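Tyrosinase (Burkholderia thailandensis, PDB 5ZRD) probably hydroxylates monophenols and oxidises the resulting catechols at a pair of copper ions, working efficiently at acidic pH. Local coordinates at residues L340-S352 with G360-P372. Sequence-based numbering, arbitrary orientation.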
loop_
_atom_site.group_PDB
_atom_site.type_symbol
_atom_site.label_atom_id
_atom_site.label_comp_id
_atom_site.label_asym_id
_atom_site.label_seq_id
_atom_site.Cartn_x
_atom_site.Cartn_y
_atom_site.Cartn_z
ATOM N N LEU A 340 41.540 -5.172 -0.966
ATOM C CA LEU A 340 40.751 -4.046 -1.362
ATOM C C LEU A 340 40.276 -3.384 -0.074
ATOM O O LEU A 340 40.176 -4.039 0.962
ATOM C CB LEU A 340 39.569 -4.516 -2.223
ATOM C CG LEU A 340 39.930 -5.119 -3.580
ATOM C CD1 LEU A 340 38.683 -5.633 -4.282
ATOM C CD2 LEU A 340 40.625 -4.101 -4.466
ATOM N N ASP A 341 39.993 -2.105 -0.155
ATOM C CA ASP A 341 39.319 -1.433 0.918
ATOM C C ASP A 341 38.260 -0.547 0.260
ATOM O O ASP A 341 38.373 -0.173 -0.888
ATOM C CB ASP A 341 40.326 -0.616 1.736
ATOM C CG ASP A 341 41.218 0.261 0.858
ATOM O OD1 ASP A 341 42.240 -0.231 0.330
ATOM O OD2 ASP A 341 40.902 1.440 0.682
ATOM N N ILE A 342 37.246 -0.240 1.043
ATOM C CA ILE A 342 36.133 0.553 0.691
ATOM C C ILE A 342 35.971 1.617 1.772
ATOM O O ILE A 342 36.053 1.310 2.937
ATOM C CB ILE A 342 34.918 -0.382 0.558
ATOM C CG1 ILE A 342 35.114 -1.263 -0.680
ATOM C CG2 ILE A 342 33.591 0.375 0.532
ATOM C CD1 ILE A 342 33.893 -1.982 -1.129
ATOM N N ILE A 343 35.799 2.876 1.386
ATOM C CA ILE A 343 35.571 3.935 2.371
ATOM C C ILE A 343 34.173 3.795 2.947
ATOM O O ILE A 343 33.207 3.968 2.221
ATOM C CB ILE A 343 35.747 5.305 1.712
ATOM C CG1 ILE A 343 37.203 5.517 1.302
ATOM C CG2 ILE A 343 35.210 6.410 2.602
ATOM C CD1 ILE A 343 37.364 6.500 0.158
ATOM N N ARG A 344 34.072 3.503 4.237
ATOM C CA ARG A 344 32.770 3.272 4.864
ATOM C C ARG A 344 31.864 4.495 4.642
ATOM O O ARG A 344 32.218 5.619 4.930
ATOM C CB ARG A 344 32.926 2.971 6.363
ATOM C CG ARG A 344 32.665 1.521 6.762
ATOM C CD ARG A 344 33.797 0.553 6.409
ATOM N NE ARG A 344 34.922 0.529 7.359
ATOM C CZ ARG A 344 35.496 -0.573 7.863
ATOM N NH1 ARG A 344 36.582 -0.472 8.618
ATOM N NH2 ARG A 344 34.993 -1.769 7.605
ATOM N N ASN A 345 30.701 4.246 4.099
ATOM C CA ASN A 345 29.594 5.202 4.014
ATOM C C ASN A 345 29.853 6.279 2.959
ATOM O O ASN A 345 29.116 7.290 2.949
ATOM C CB ASN A 345 29.243 5.818 5.368
ATOM C CG ASN A 345 28.516 4.844 6.284
ATOM O OD1 ASN A 345 27.594 4.176 5.856
ATOM N ND2 ASN A 345 28.883 4.784 7.555
ATOM N N TYR A 346 30.865 6.075 2.109
ATOM C CA TYR A 346 31.082 6.924 0.959
ATOM C C TYR A 346 29.957 6.699 -0.059
ATOM O O TYR A 346 29.489 5.605 -0.220
ATOM C CB TYR A 346 32.441 6.657 0.308
ATOM C CG TYR A 346 33.020 7.826 -0.454
ATOM C CD1 TYR A 346 33.601 8.878 0.212
ATOM C CD2 TYR A 346 33.048 7.864 -1.849
ATOM C CE1 TYR A 346 34.194 9.937 -0.463
ATOM C CE2 TYR A 346 33.592 8.940 -2.543
ATOM C CZ TYR A 346 34.158 9.993 -1.836
ATOM O OH TYR A 346 34.754 11.056 -2.459
ATOM N N PRO A 347 29.550 7.747 -0.766
ATOM C CA PRO A 347 28.556 7.533 -1.811
ATOM C C PRO A 347 29.038 6.413 -2.732
ATOM O O PRO A 347 30.213 6.397 -3.103
ATOM C CB PRO A 347 28.455 8.889 -2.521
ATOM C CG PRO A 347 28.689 9.841 -1.391
ATOM C CD PRO A 347 29.848 9.178 -0.663
ATOM N N GLY A 348 28.131 5.507 -3.083
ATOM C CA GLY A 348 28.499 4.270 -3.802
ATOM C C GLY A 348 28.507 3.052 -2.878
ATOM O O GLY A 348 28.558 1.950 -3.362
ATOM N N THR A 349 28.437 3.243 -1.565
ATOM C CA THR A 349 28.481 2.109 -0.616
ATOM C C THR A 349 27.100 1.859 -0.023
ATOM O O THR A 349 27.009 1.121 0.950
ATOM C CB THR A 349 29.452 2.319 0.551
ATOM O OG1 THR A 349 29.052 3.475 1.268
ATOM C CG2 THR A 349 30.881 2.504 0.121
ATOM N N ASN A 350 26.058 2.442 -0.620
ATOM C CA ASN A 350 24.712 2.197 -0.172
ATOM C C ASN A 350 23.829 1.493 -1.229
ATOM O O ASN A 350 23.833 1.768 -2.445
ATOM C CB ASN A 350 24.032 3.479 0.271
ATOM C CG ASN A 350 23.075 3.136 1.392
ATOM O OD1 ASN A 350 23.490 2.963 2.542
ATOM N ND2 ASN A 350 21.822 2.912 1.056
ATOM N N ALA A 351 23.000 0.590 -0.734
ATOM C CA ALA A 351 22.024 -0.066 -1.558
ATOM C C ALA A 351 21.095 0.950 -2.228
ATOM O O ALA A 351 20.550 0.651 -3.314
ATOM C CB ALA A 351 21.220 -1.034 -0.730
ATOM N N SER A 352 20.864 2.107 -1.601
ATOM C CA SER A 352 19.919 3.095 -2.159
ATOM C C SER A 352 20.551 3.824 -3.349
ATOM O O SER A 352 19.855 4.503 -4.070
ATOM C CB SER A 352 19.435 4.094 -1.128
ATOM O OG SER A 352 18.696 3.447 -0.110
ATOM N N GLY A 360 16.134 -8.421 -2.153
ATOM C CA GLY A 360 16.496 -8.814 -0.785
ATOM C C GLY A 360 17.270 -7.727 -0.028
ATOM O O GLY A 360 17.515 -7.905 1.155
ATOM N N PHE A 361 17.705 -6.637 -0.690
ATOM C CA PHE A 361 18.343 -5.533 -0.012
ATOM C C PHE A 361 17.273 -4.533 0.380
ATOM O O PHE A 361 16.251 -4.442 -0.277
ATOM C CB PHE A 361 19.428 -4.865 -0.864
ATOM C CG PHE A 361 20.676 -5.689 -0.954
ATOM C CD1 PHE A 361 20.807 -6.660 -1.927
ATOM C CD2 PHE A 361 21.670 -5.570 0.003
ATOM C CE1 PHE A 361 21.939 -7.459 -1.977
ATOM C CE2 PHE A 361 22.798 -6.376 -0.046
ATOM C CZ PHE A 361 22.933 -7.315 -1.035
ATOM N N ALA A 362 17.559 -3.807 1.456
ATOM C CA ALA A 362 16.702 -2.763 1.964
ATOM C C ALA A 362 17.330 -1.399 1.688
ATOM O O ALA A 362 18.529 -1.294 1.613
ATOM C CB ALA A 362 16.481 -2.963 3.445
ATOM N N PRO A 363 16.511 -0.365 1.538
ATOM C CA PRO A 363 16.977 1.010 1.479
ATOM C C PRO A 363 17.928 1.312 2.639
ATOM O O PRO A 363 17.742 0.829 3.733
ATOM C CB PRO A 363 15.714 1.883 1.592
ATOM C CG PRO A 363 14.607 0.984 1.105
ATOM C CD PRO A 363 15.037 -0.397 1.531
ATOM N N GLY A 364 18.963 2.084 2.381
ATOM C CA GLY A 364 19.880 2.442 3.461
ATOM C C GLY A 364 20.903 1.365 3.782
ATOM O O GLY A 364 21.889 1.647 4.451
ATOM N N GLU A 365 20.735 0.152 3.273
ATOM C CA GLU A 365 21.618 -0.927 3.651
ATOM C C GLU A 365 23.033 -0.706 3.089
ATOM O O GLU A 365 23.253 -0.260 1.947
ATOM C CB GLU A 365 20.987 -2.231 3.183
ATOM C CG GLU A 365 21.804 -3.470 3.487
ATOM C CD GLU A 365 20.944 -4.721 3.588
ATOM O OE1 GLU A 365 19.779 -4.661 3.165
ATOM O OE2 GLU A 365 21.445 -5.754 4.090
ATOM N N SER A 366 24.019 -1.071 3.898
ATOM C CA SER A 366 25.411 -0.868 3.551
ATOM C C SER A 366 25.900 -1.997 2.642
ATOM O O SER A 366 25.613 -3.165 2.882
ATOM C CB SER A 366 26.276 -0.735 4.788
ATOM O OG SER A 366 27.557 -1.294 4.551
ATOM N N LEU A 367 26.656 -1.611 1.610
ATOM C CA LEU A 367 27.381 -2.509 0.756
ATOM C C LEU A 367 28.864 -2.444 1.120
ATOM O O LEU A 367 29.435 -1.335 1.239
ATOM C CB LEU A 367 27.192 -2.100 -0.709
ATOM C CG LEU A 367 25.753 -1.894 -1.155
ATOM C CD1 LEU A 367 25.677 -1.458 -2.619
ATOM C CD2 LEU A 367 24.966 -3.168 -0.955
ATOM N N ASN A 368 29.480 -3.623 1.241
ATOM C CA ASN A 368 30.893 -3.743 1.612
ATOM C C ASN A 368 31.473 -5.062 1.047
ATOM O O ASN A 368 30.842 -5.717 0.205
ATOM C CB ASN A 368 31.006 -3.601 3.129
ATOM C CG ASN A 368 30.214 -4.688 3.820
ATOM O OD1 ASN A 368 30.514 -5.862 3.627
ATOM N ND2 ASN A 368 29.151 -4.312 4.513
ATOM N N LEU A 369 32.671 -5.460 1.470
ATOM C CA LEU A 369 33.373 -6.623 0.834
ATOM C C LEU A 369 32.774 -7.951 1.303
ATOM O O LEU A 369 33.089 -9.007 0.746
ATOM C CB LEU A 369 34.868 -6.572 1.166
ATOM C CG LEU A 369 35.598 -5.339 0.633
ATOM C CD1 LEU A 369 36.878 -5.083 1.411
ATOM C CD2 LEU A 369 35.881 -5.474 -0.849
ATOM N N THR A 370 31.904 -7.854 2.307
ATOM C CA THR A 370 31.166 -8.947 2.952
ATOM C C THR A 370 29.818 -9.170 2.259
ATOM O O THR A 370 29.186 -10.191 2.459
ATOM C CB THR A 370 31.024 -8.595 4.449
ATOM O OG1 THR A 370 32.178 -9.200 5.015
ATOM C CG2 THR A 370 29.784 -9.081 5.165
ATOM N N THR A 371 29.342 -8.192 1.491
ATOM C CA THR A 371 27.987 -8.282 0.933
ATOM C C THR A 371 27.926 -9.441 -0.064
ATOM O O THR A 371 28.779 -9.539 -0.941
ATOM C CB THR A 371 27.548 -6.954 0.299
ATOM O OG1 THR A 371 27.666 -5.914 1.267
ATOM C CG2 THR A 371 26.117 -6.979 -0.179
ATOM N N PRO A 372 26.918 -10.328 0.090
ATOM C CA PRO A 372 26.565 -11.387 -0.850
ATOM C C PRO A 372 26.472 -10.837 -2.283
ATOM O O PRO A 372 25.782 -9.822 -2.514
ATOM C CB PRO A 372 25.166 -11.873 -0.450
ATOM C CG PRO A 372 25.011 -11.424 0.953
ATOM C CD PRO A 372 25.793 -10.133 1.013
#
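Leu-367 lies over the backbone from Thr-349 to Ala-351, its CD1 3.7 Å from Asn-350 O and its CG equally close to Ala-351 N. With CG anti to the carbonyl carbon (chi1 -51°), the branched end follows the opposing chain, and CD2 packs on the methyl of Ala-351. That methyl also meets CB of Phe-361 and CB of Glu-365. Two backbone bonds of 2.8 Å, Leu-367 N to Thr-349 O and Ala-351 N to Glu-365 O, clamp this patch and make a single beta bridge at Asn-350 and Ser-366. Both are nearly straight at the hydrogen (173°), but Leu-367 N sits well above the carbonyl plane of Thr-349, whereas Ala-351 N meets Glu-365 O almost in line with its C=O (164°). Beyond them Ser-352 OG accepts from Gly-364 N (2.9 Å), within the type II turn from Ala-362 to Glu-365, which Glu-365 OE1 braces by accepting from Ala-362 N. At the other end Ile-342 CD1 lies 4.0 Å from Leu-369 CD2, the side chains running alongside in opposite senses, and Leu-340 CB packs on that CD2. Asn-87 and Val-88, just after copper ligand His-85 in sequence, touch Leu-367 and Ile-342 respectively. Glu-365 OE2 forms a salt bridge with Arg-434 of the second subunit. Three short hydrogen bonds, with apolar contact from Leu-367 and Leu-369, thus fix two irregular segments without a continuous strand pair.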